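Phospholipase A1 (Streptomyces albidoflavus, PDB 4HYQ) hydrolyses the sn-1 acyl ester of glycerophospholipids and belongs to the GDSL-like family of SGNH hydrolases. Local coordinates at residues A[27-37]-A[47-55]; A[106-117]-A[163-174]. All blocks are in the same frame, centred on the assembly; numbering follows the deposited sequence.

Contact 1. Residues A[27-37]-A[47-55]; sequences DCRRTPKAYPA and SFDFVACSG
With CG anti to the backbone N (chi1 -166°), F50 sends its ring between R30 and P36; R30, bent at chi3 (-71°), passes over that ring before turning its guanidinium to the backbone of 50-52. R30 CD lies over one face in a CH-pi contact, 3.8 Å from the F50 ring centroid, and P36 CB lies over the opposite face, so the phenyl is sandwiched between an arginine methylene and a proline. At the ring edge, T31 O sits in plane and A34 CB comes to 3.8 Å from F50 CZ. R30 NH1 donates to A52 O at 2.9 Å, the acceptor lying close to the guanidinium plane while the nitrogen stands above the carbonyl plane. F50 ends edge strand 47-50 of the parallel sheet in this SGNH-type alpha/beta fold, and P36 lies in the first turn of helix 35-43, which packs against that strand; F48 CZ approaches P36 O at 3.6 Å. Farther along, the disulfide between C28 SG and C53 SG (2.1 Å, chi3 -81°) ties the 3-10 turn at C28 to the loop that follows the strand. Next to it S54 N donates to C28 O at 3.0 Å, and a water donates to S54 O and, weakly, to D27 O.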
loop_
_atom_site.group_PDB
_atom_site.type_symbol
_atom_site.label_atom_id
_atom_site.label_comp_id
_atom_site.label_asym_id
_atom_site.label_seq_id
_atom_site.Cartn_x
_atom_site.Cartn_y
_atom_site.Cartn_z
ATOM N N ASP A 27 12.294 2.003 12.273
ATOM C CA ASP A 27 11.734 0.864 11.542
ATOM C C ASP A 27 10.549 1.259 10.671
ATOM O O ASP A 27 10.092 0.457 9.859
ATOM C CB ASP A 27 11.278 -0.239 12.500
ATOM C CG ASP A 27 12.438 -0.965 13.171
ATOM O OD1 ASP A 27 13.599 -0.583 12.953
ATOM O OD2 ASP A 27 12.172 -1.923 13.926
ATOM N N CYS A 28 10.037 2.473 10.835
ATOM C CA CYS A 28 8.912 2.888 9.989
ATOM C C CYS A 28 9.363 3.058 8.558
ATOM O O CYS A 28 8.568 2.972 7.620
ATOM C CB CYS A 28 8.316 4.204 10.467
ATOM S SG CYS A 28 7.274 4.019 11.940
ATOM N N ARG A 29 10.650 3.337 8.395
ATOM C CA ARG A 29 11.245 3.525 7.085
ATOM C C ARG A 29 10.489 4.416 6.095
ATOM O O ARG A 29 10.018 3.969 5.038
ATOM C CB ARG A 29 11.560 2.159 6.444
ATOM C CG ARG A 29 12.767 1.451 7.100
ATOM C CD ARG A 29 13.324 0.324 6.203
ATOM N NE ARG A 29 14.580 -0.213 6.725
ATOM C CZ ARG A 29 14.680 -1.032 7.771
ATOM N NH1 ARG A 29 13.597 -1.439 8.424
ATOM N NH2 ARG A 29 15.879 -1.415 8.200
ATOM N N ARG A 30 10.373 5.689 6.458
ATOM C CA ARG A 30 9.790 6.683 5.569
ATOM C C ARG A 30 10.978 7.229 4.787
ATOM O O ARG A 30 12.092 7.279 5.314
ATOM C CB ARG A 30 9.133 7.818 6.358
ATOM C CG ARG A 30 7.829 7.401 7.002
ATOM C CD ARG A 30 7.180 8.588 7.704
ATOM N NE ARG A 30 7.892 8.988 8.912
ATOM C CZ ARG A 30 7.673 8.466 10.116
ATOM N NH1 ARG A 30 6.756 7.508 10.295
ATOM N NH2 ARG A 30 8.366 8.914 11.149
ATOM N N THR A 31 10.742 7.632 3.540
ATOM C CA THR A 31 11.793 8.170 2.687
ATOM C C THR A 31 11.271 9.295 1.806
ATOM O O THR A 31 10.080 9.325 1.464
ATOM C CB THR A 31 12.416 7.067 1.770
ATOM O OG1 THR A 31 13.053 7.688 0.639
ATOM C CG2 THR A 31 11.344 6.098 1.258
ATOM N N PRO A 32 12.144 10.257 1.455
ATOM C CA PRO A 32 11.738 11.376 0.598
ATOM C C PRO A 32 11.450 10.917 -0.822
ATOM O O PRO A 32 10.959 11.694 -1.649
ATOM C CB PRO A 32 12.930 12.331 0.678
ATOM C CG PRO A 32 14.087 11.409 0.916
ATOM C CD PRO A 32 13.528 10.445 1.935
ATOM N N LYS A 33 11.744 9.647 -1.106
ATOM C CA LYS A 33 11.486 9.077 -2.414
ATOM C C LYS A 33 10.089 8.457 -2.497
ATOM O O LYS A 33 9.676 8.002 -3.563
ATOM C CB LYS A 33 12.559 8.027 -2.762
ATOM C CG LYS A 33 13.962 8.640 -2.836
ATOM C CD LYS A 33 14.948 7.712 -3.530
ATOM C CE LYS A 33 16.179 8.475 -3.958
ATOM N NZ LYS A 33 17.016 7.632 -4.866
ATOM N N ALA A 34 9.369 8.452 -1.376
ATOM C CA ALA A 34 8.009 7.900 -1.325
ATOM C C ALA A 34 7.049 8.927 -1.942
ATOM O O ALA A 34 7.300 10.128 -1.853
ATOM C CB ALA A 34 7.606 7.628 0.116
ATOM N N TYR A 35 5.941 8.466 -2.525
ATOM C CA TYR A 35 5.006 9.393 -3.162
ATOM C C TYR A 35 4.496 10.568 -2.305
ATOM O O TYR A 35 4.320 11.664 -2.834
ATOM C CB TYR A 35 3.822 8.611 -3.810
ATOM C CG TYR A 35 2.772 8.093 -2.861
ATOM C CD1 TYR A 35 1.745 8.930 -2.396
ATOM C CD2 TYR A 35 2.814 6.777 -2.396
ATOM C CE1 TYR A 35 0.797 8.472 -1.493
ATOM C CE2 TYR A 35 1.865 6.305 -1.483
ATOM C CZ TYR A 35 0.863 7.165 -1.037
ATOM O OH TYR A 35 -0.038 6.733 -0.105
ATOM N N PRO A 36 4.271 10.386 -0.985
ATOM C CA PRO A 36 3.787 11.555 -0.228
ATOM C C PRO A 36 4.818 12.679 -0.186
ATOM O O PRO A 36 4.482 13.865 -0.307
ATOM C CB PRO A 36 3.529 10.999 1.172
ATOM C CG PRO A 36 3.291 9.527 0.933
ATOM C CD PRO A 36 4.328 9.195 -0.116
ATOM N N ALA A 37 6.081 12.303 -0.014
ATOM C CA ALA A 37 7.149 13.290 0.050
ATOM C C ALA A 37 7.349 13.926 -1.315
ATOM O O ALA A 37 7.586 15.143 -1.403
ATOM C CB ALA A 37 8.445 12.640 0.525
ATOM N N SER A 47 1.137 22.506 5.291
ATOM C CA SER A 47 1.905 21.692 6.232
ATOM C C SER A 47 1.955 20.279 5.671
ATOM O O SER A 47 1.132 19.905 4.830
ATOM C CB SER A 47 1.258 21.675 7.617
ATOM O OG SER A 47 -0.053 21.141 7.578
ATOM N N PHE A 48 2.929 19.502 6.121
ATOM C CA PHE A 48 3.069 18.134 5.641
ATOM C C PHE A 48 3.484 17.248 6.806
ATOM O O PHE A 48 4.547 17.457 7.409
ATOM C CB PHE A 48 4.121 18.093 4.526
ATOM C CG PHE A 48 4.469 16.704 4.068
ATOM C CD1 PHE A 48 3.465 15.770 3.829
ATOM C CD2 PHE A 48 5.794 16.333 3.867
ATOM C CE1 PHE A 48 3.773 14.474 3.400
ATOM C CE2 PHE A 48 6.115 15.041 3.438
ATOM C CZ PHE A 48 5.096 14.111 3.202
ATOM N N ASP A 49 2.623 16.296 7.156
ATOM C CA ASP A 49 2.923 15.358 8.229
ATOM C C ASP A 49 2.900 13.964 7.626
ATOM O O ASP A 49 1.862 13.472 7.196
ATOM C CB ASP A 49 1.916 15.479 9.355
ATOM C CG ASP A 49 2.014 16.814 10.064
ATOM O OD1 ASP A 49 3.070 17.088 10.669
ATOM O OD2 ASP A 49 1.045 17.593 10.000
ATOM N N PHE A 50 4.076 13.345 7.598
ATOM C CA PHE A 50 4.281 12.022 7.006
ATOM C C PHE A 50 4.376 11.042 8.169
ATOM O O PHE A 50 5.413 10.980 8.844
ATOM C CB PHE A 50 5.596 12.083 6.214
ATOM C CG PHE A 50 5.826 10.943 5.261
ATOM C CD1 PHE A 50 4.907 9.909 5.106
ATOM C CD2 PHE A 50 6.990 10.918 4.508
ATOM C CE1 PHE A 50 5.164 8.857 4.207
ATOM C CE2 PHE A 50 7.254 9.878 3.609
ATOM C CZ PHE A 50 6.341 8.853 3.461
ATOM N N VAL A 51 3.304 10.290 8.420
ATOM C CA VAL A 51 3.303 9.360 9.537
ATOM C C VAL A 51 3.122 7.881 9.193
ATOM O O VAL A 51 2.954 7.043 10.096
ATOM C CB VAL A 51 2.262 9.779 10.606
ATOM C CG1 VAL A 51 2.698 11.093 11.242
ATOM C CG2 VAL A 51 0.867 9.937 9.969
ATOM N N ALA A 52 3.173 7.564 7.900
ATOM C CA ALA A 52 3.073 6.178 7.447
ATOM C C ALA A 52 4.208 5.364 8.085
ATOM O O ALA A 52 5.298 5.888 8.334
ATOM C CB ALA A 52 3.165 6.121 5.911
ATOM N N CYS A 53 3.963 4.080 8.312
ATOM C CA CYS A 53 4.958 3.244 8.969
ATOM C C CYS A 53 4.971 1.819 8.435
ATOM O O CYS A 53 3.933 1.175 8.350
ATOM C CB CYS A 53 4.680 3.251 10.481
ATOM S SG CYS A 53 5.990 2.481 11.499
ATOM N N SER A 54 6.154 1.329 8.070
ATOM C CA SER A 54 6.280 -0.032 7.566
ATOM C C SER A 54 5.683 -1.000 8.586
ATOM O O SER A 54 5.962 -0.896 9.780
ATOM C CB SER A 54 7.760 -0.380 7.342
ATOM O OG SER A 54 7.891 -1.721 6.895
ATOM N N GLY A 55 4.859 -1.932 8.117
ATOM C CA GLY A 55 4.252 -2.907 9.009
ATOM C C GLY A 55 2.950 -2.492 9.692
ATOM O O GLY A 55 2.348 -3.288 10.425
HETATM O O HOH W 1 11.080 -1.620 8.324
HETATM O O HOH W 2 8.194 -1.163 11.509
#

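Contact 2. Residues A[106-117]-A[163-174]; sequences VNTAKAFVESTL and AINGAADLLNSV
Two neighbouring helices of the alpha/beta fold, 99-115 and 158-181, run side by side here, their short segments 9° from parallel with axes 9.6 Å apart. L170 carries much of the contact: its CD2 methyl enters between K110 and E114, one turn apart on the facing helix, and lies 3.4 Å from K110 O, 3.6 Å from K110 CB and equally near E114 CG. The aliphatic part of E114 crosses L170 at about a right angle, whereas V113 slides past it, V113 CG1 meeting L170 CG at 3.8 Å. V113, whose chi1 of 165° sets CG1 opposite the backbone N, also brings this methyl to V174 CG2, at 3.7 Å. The same V174 methyl covers V113 O, a buried carbonyl for which the model offers no hydrogen-bond partner. Toward the N-terminal ends V106 CG1 rests on A167 CB, at 4.0 Å; toward the other end L117 CD2, from the first residue of helix 117-131, and L171 CD1 are pressed to 3.3 Å, tighter than normal carbon contact. No direct hydrogen bond links the helices; a water accepts from K110 NZ and donates to A163 O. F87 of helix 87-96 touches A109 and A167, and L121 touches V174. Small and branched aliphatic residues, flanked by the methylenes of K110 and E114, make this a largely apolar helix-helix interface of the layered alpha/beta fold found in SGNH hydrolases.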
loop_
_atom_site.group_PDB
_atom_site.type_symbol
_atom_site.label_atom_id
_atom_site.label_comp_id
_atom_site.label_asym_id
_atom_site.label_seq_id
_atom_site.Cartn_x
_atom_site.Cartn_y
_atom_site.Cartn_z
ATOM N N VAL A 106 -3.136 -18.505 1.223
ATOM C CA VAL A 106 -3.739 -17.407 0.472
ATOM C C VAL A 106 -5.251 -17.432 0.712
ATOM O O VAL A 106 -5.870 -16.391 0.915
ATOM C CB VAL A 106 -3.517 -17.548 -1.053
ATOM C CG1 VAL A 106 -4.446 -16.604 -1.798
ATOM C CG2 VAL A 106 -2.071 -17.225 -1.419
ATOM N N ASN A 107 -5.845 -18.622 0.684
ATOM C CA ASN A 107 -7.292 -18.716 0.874
ATOM C C ASN A 107 -7.745 -18.254 2.247
ATOM O O ASN A 107 -8.823 -17.665 2.387
ATOM C CB ASN A 107 -7.787 -20.141 0.598
ATOM C CG ASN A 107 -7.762 -20.483 -0.875
ATOM O OD1 ASN A 107 -7.750 -19.597 -1.728
ATOM N ND2 ASN A 107 -7.771 -21.776 -1.186
ATOM N N THR A 108 -6.931 -18.514 3.263
ATOM C CA THR A 108 -7.261 -18.075 4.608
ATOM C C THR A 108 -7.218 -16.543 4.638
ATOM O O THR A 108 -8.054 -15.905 5.285
ATOM C CB THR A 108 -6.275 -18.649 5.652
ATOM O OG1 THR A 108 -6.476 -20.061 5.768
ATOM C CG2 THR A 108 -6.496 -18.012 7.004
ATOM N N ALA A 109 -6.252 -15.960 3.925
ATOM C CA ALA A 109 -6.126 -14.505 3.866
ATOM C C ALA A 109 -7.332 -13.906 3.133
ATOM O O ALA A 109 -7.908 -12.908 3.579
ATOM C CB ALA A 109 -4.831 -14.110 3.141
ATOM N N LYS A 110 -7.716 -14.518 2.013
ATOM C CA LYS A 110 -8.859 -14.020 1.249
ATOM C C LYS A 110 -10.132 -14.063 2.084
ATOM O O LYS A 110 -10.973 -13.166 1.975
ATOM C CB LYS A 110 -9.037 -14.824 -0.036
ATOM C CG LYS A 110 -7.873 -14.640 -1.004
ATOM C CD LYS A 110 -7.987 -15.531 -2.216
ATOM C CE LYS A 110 -9.060 -15.035 -3.168
ATOM N NZ LYS A 110 -9.148 -15.924 -4.354
ATOM N N ALA A 111 -10.277 -15.084 2.931
ATOM C CA ALA A 111 -11.479 -15.182 3.758
ATOM C C ALA A 111 -11.530 -14.029 4.753
ATOM O O ALA A 111 -12.602 -13.505 5.043
ATOM C CB ALA A 111 -11.517 -16.519 4.502
ATOM N N PHE A 112 -10.368 -13.640 5.272
ATOM C CA PHE A 112 -10.269 -12.537 6.229
ATOM C C PHE A 112 -10.594 -11.230 5.515
ATOM O O PHE A 112 -11.277 -10.362 6.061
ATOM C CB PHE A 112 -8.849 -12.466 6.803
ATOM C CG PHE A 112 -8.599 -11.263 7.675
ATOM C CD1 PHE A 112 -8.732 -11.348 9.056
ATOM C CD2 PHE A 112 -8.226 -10.043 7.110
ATOM C CE1 PHE A 112 -8.503 -10.230 9.867
ATOM C CE2 PHE A 112 -7.998 -8.923 7.907
ATOM C CZ PHE A 112 -8.133 -9.019 9.294
ATOM N N VAL A 113 -10.096 -11.096 4.291
ATOM C CA VAL A 113 -10.320 -9.896 3.495
ATOM C C VAL A 113 -11.804 -9.658 3.249
ATOM O O VAL A 113 -12.266 -8.523 3.314
ATOM C CB VAL A 113 -9.583 -9.981 2.137
ATOM C CG1 VAL A 113 -10.111 -8.914 1.172
ATOM C CG2 VAL A 113 -8.079 -9.796 2.351
ATOM N N GLU A 114 -12.550 -10.726 2.982
ATOM C CA GLU A 114 -13.984 -10.597 2.721
ATOM C C GLU A 114 -14.834 -10.388 3.963
ATOM O O GLU A 114 -15.766 -9.584 3.957
ATOM C CB GLU A 114 -14.526 -11.852 2.030
ATOM C CG GLU A 114 -13.938 -12.165 0.678
ATOM C CD GLU A 114 -14.403 -13.518 0.165
ATOM O OE1 GLU A 114 -15.632 -13.709 0.023
ATOM O OE2 GLU A 114 -13.542 -14.390 -0.085
ATOM N N SER A 115 -14.507 -11.105 5.030
ATOM C CA SER A 115 -15.313 -11.069 6.242
ATOM C C SER A 115 -14.925 -10.152 7.383
ATOM O O SER A 115 -15.786 -9.719 8.148
ATOM C CB SER A 115 -15.409 -12.481 6.811
ATOM O OG SER A 115 -14.173 -12.845 7.417
ATOM N N THR A 116 -13.641 -9.856 7.516
ATOM C CA THR A 116 -13.195 -9.052 8.634
ATOM C C THR A 116 -12.604 -7.695 8.293
ATOM O O THR A 116 -12.811 -6.714 9.014
ATOM C CB THR A 116 -12.169 -9.845 9.448
ATOM O OG1 THR A 116 -12.727 -11.122 9.784
ATOM C CG2 THR A 116 -11.804 -9.109 10.720
ATOM N N LEU A 117 -11.857 -7.626 7.205
ATOM C CA LEU A 117 -11.246 -6.366 6.836
ATOM C C LEU A 117 -12.225 -5.209 6.591
ATOM O O LEU A 117 -11.956 -4.083 6.994
ATOM C CB LEU A 117 -10.360 -6.550 5.605
ATOM C CG LEU A 117 -9.577 -5.297 5.190
ATOM C CD1 LEU A 117 -8.636 -4.853 6.309
ATOM C CD2 LEU A 117 -8.800 -5.608 3.921
ATOM N N ALA A 163 -2.768 -17.262 -7.640
ATOM C CA ALA A 163 -3.448 -17.189 -6.363
ATOM C C ALA A 163 -3.146 -15.869 -5.673
ATOM O O ALA A 163 -4.042 -15.228 -5.130
ATOM C CB ALA A 163 -3.020 -18.359 -5.482
ATOM N N ILE A 164 -1.882 -15.458 -5.711
ATOM C CA ILE A 164 -1.466 -14.206 -5.074
ATOM C C ILE A 164 -2.092 -12.997 -5.776
ATOM O O ILE A 164 -2.561 -12.060 -5.125
ATOM C CB ILE A 164 0.076 -14.099 -5.081
ATOM C CG1 ILE A 164 0.644 -15.149 -4.119
ATOM C CG2 ILE A 164 0.517 -12.702 -4.677
ATOM C CD1 ILE A 164 2.124 -15.416 -4.309
ATOM N N ASN A 165 -2.101 -13.015 -7.104
ATOM C CA ASN A 165 -2.711 -11.920 -7.849
ATOM C C ASN A 165 -4.202 -11.858 -7.541
ATOM O O ASN A 165 -4.787 -10.774 -7.437
ATOM C CB ASN A 165 -2.507 -12.120 -9.346
ATOM C CG ASN A 165 -1.175 -11.587 -9.830
ATOM O OD1 ASN A 165 -0.395 -11.018 -9.057
ATOM N ND2 ASN A 165 -0.905 -11.761 -11.121
ATOM N N GLY A 166 -4.811 -13.030 -7.394
ATOM C CA GLY A 166 -6.229 -13.092 -7.099
ATOM C C GLY A 166 -6.532 -12.477 -5.750
ATOM O O GLY A 166 -7.561 -11.826 -5.568
ATOM N N ALA A 167 -5.631 -12.698 -4.793
ATOM C CA ALA A 167 -5.783 -12.140 -3.458
ATOM C C ALA A 167 -5.682 -10.611 -3.525
ATOM O O ALA A 167 -6.444 -9.900 -2.861
ATOM C CB ALA A 167 -4.707 -12.700 -2.529
ATOM N N ALA A 168 -4.746 -10.099 -4.322
ATOM C CA ALA A 168 -4.613 -8.652 -4.456
ATOM C C ALA A 168 -5.897 -8.080 -5.043
ATOM O O ALA A 168 -6.395 -7.051 -4.582
ATOM C CB ALA A 168 -3.425 -8.295 -5.352
ATOM N N ASP A 169 -6.430 -8.747 -6.064
ATOM C CA ASP A 169 -7.668 -8.285 -6.698
ATOM C C ASP A 169 -8.797 -8.163 -5.683
ATOM O O ASP A 169 -9.516 -7.155 -5.656
ATOM C CB ASP A 169 -8.089 -9.236 -7.823
ATOM C CG ASP A 169 -7.193 -9.132 -9.043
ATOM O OD1 ASP A 169 -6.398 -8.175 -9.140
ATOM O OD2 ASP A 169 -7.296 -10.005 -9.927
ATOM N N LEU A 170 -8.945 -9.181 -4.841
ATOM C CA LEU A 170 -9.993 -9.184 -3.824
ATOM C C LEU A 170 -9.766 -8.072 -2.802
ATOM O O LEU A 170 -10.709 -7.383 -2.392
ATOM C CB LEU A 170 -10.046 -10.543 -3.113
ATOM C CG LEU A 170 -11.094 -10.692 -2.009
ATOM C CD1 LEU A 170 -12.489 -10.711 -2.634
ATOM C CD2 LEU A 170 -10.851 -11.976 -1.219
ATOM N N LEU A 171 -8.514 -7.898 -2.383
ATOM C CA LEU A 171 -8.190 -6.853 -1.418
ATOM C C LEU A 171 -8.520 -5.482 -2.008
ATOM O O LEU A 171 -9.158 -4.659 -1.356
ATOM C CB LEU A 171 -6.695 -6.915 -1.037
ATOM C CG LEU A 171 -6.119 -5.838 -0.110
ATOM C CD1 LEU A 171 -6.854 -5.850 1.234
ATOM C CD2 LEU A 171 -4.615 -6.118 0.107
ATOM N N ASN A 172 -8.106 -5.251 -3.250
ATOM C CA ASN A 172 -8.362 -3.963 -3.895
ATOM C C ASN A 172 -9.853 -3.740 -4.113
ATOM O O ASN A 172 -10.329 -2.605 -4.073
ATOM C CB ASN A 172 -7.615 -3.869 -5.223
ATOM C CG ASN A 172 -6.127 -3.643 -5.028
ATOM O OD1 ASN A 172 -5.709 -3.022 -4.045
ATOM N ND2 ASN A 172 -5.323 -4.126 -5.968
ATOM N N SER A 173 -10.588 -4.821 -4.334
ATOM C CA SER A 173 -12.033 -4.706 -4.532
ATOM C C SER A 173 -12.683 -4.221 -3.234
ATOM O O SER A 173 -13.520 -3.311 -3.245
ATOM C CB SER A 173 -12.616 -6.062 -4.951
ATOM O OG SER A 173 -14.025 -5.992 -5.021
ATOM N N VAL A 174 -12.285 -4.815 -2.112
ATOM C CA VAL A 174 -12.831 -4.436 -0.810
ATOM C C VAL A 174 -12.476 -2.988 -0.490
ATOM O O VAL A 174 -13.320 -2.215 -0.012
ATOM C CB VAL A 174 -12.288 -5.340 0.319
ATOM C CG1 VAL A 174 -12.598 -4.727 1.682
ATOM C CG2 VAL A 174 -12.931 -6.721 0.233
HETATM O O HOH W 3 -6.630 -16.234 -5.464
#

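Both segments of contact 1 precede those of contact 2 in the chain, and the two contacts flank the middle of the molecule, with centres about 25 Å apart and nearest atoms about 12 Å apart. They do not touch. Segments 27-37 and 47-55 join helix 35-43 to the outermost strand 47-50 and the loop after it, whereas segments 106-117 and 163-174 pair helix 99-115, with the start of helix 117-131, and helix 158-181. The strand order is 47-50, 4-9, 73-79, 136-140, 185-187; strand 136-140 falls in the chain between the two segments of contact 2. The one GDSL-like fold thus holds both a sheet edge whose following loop is disulfide-bonded to the 3-10 turn at C28 and a mainly apolar helix pair.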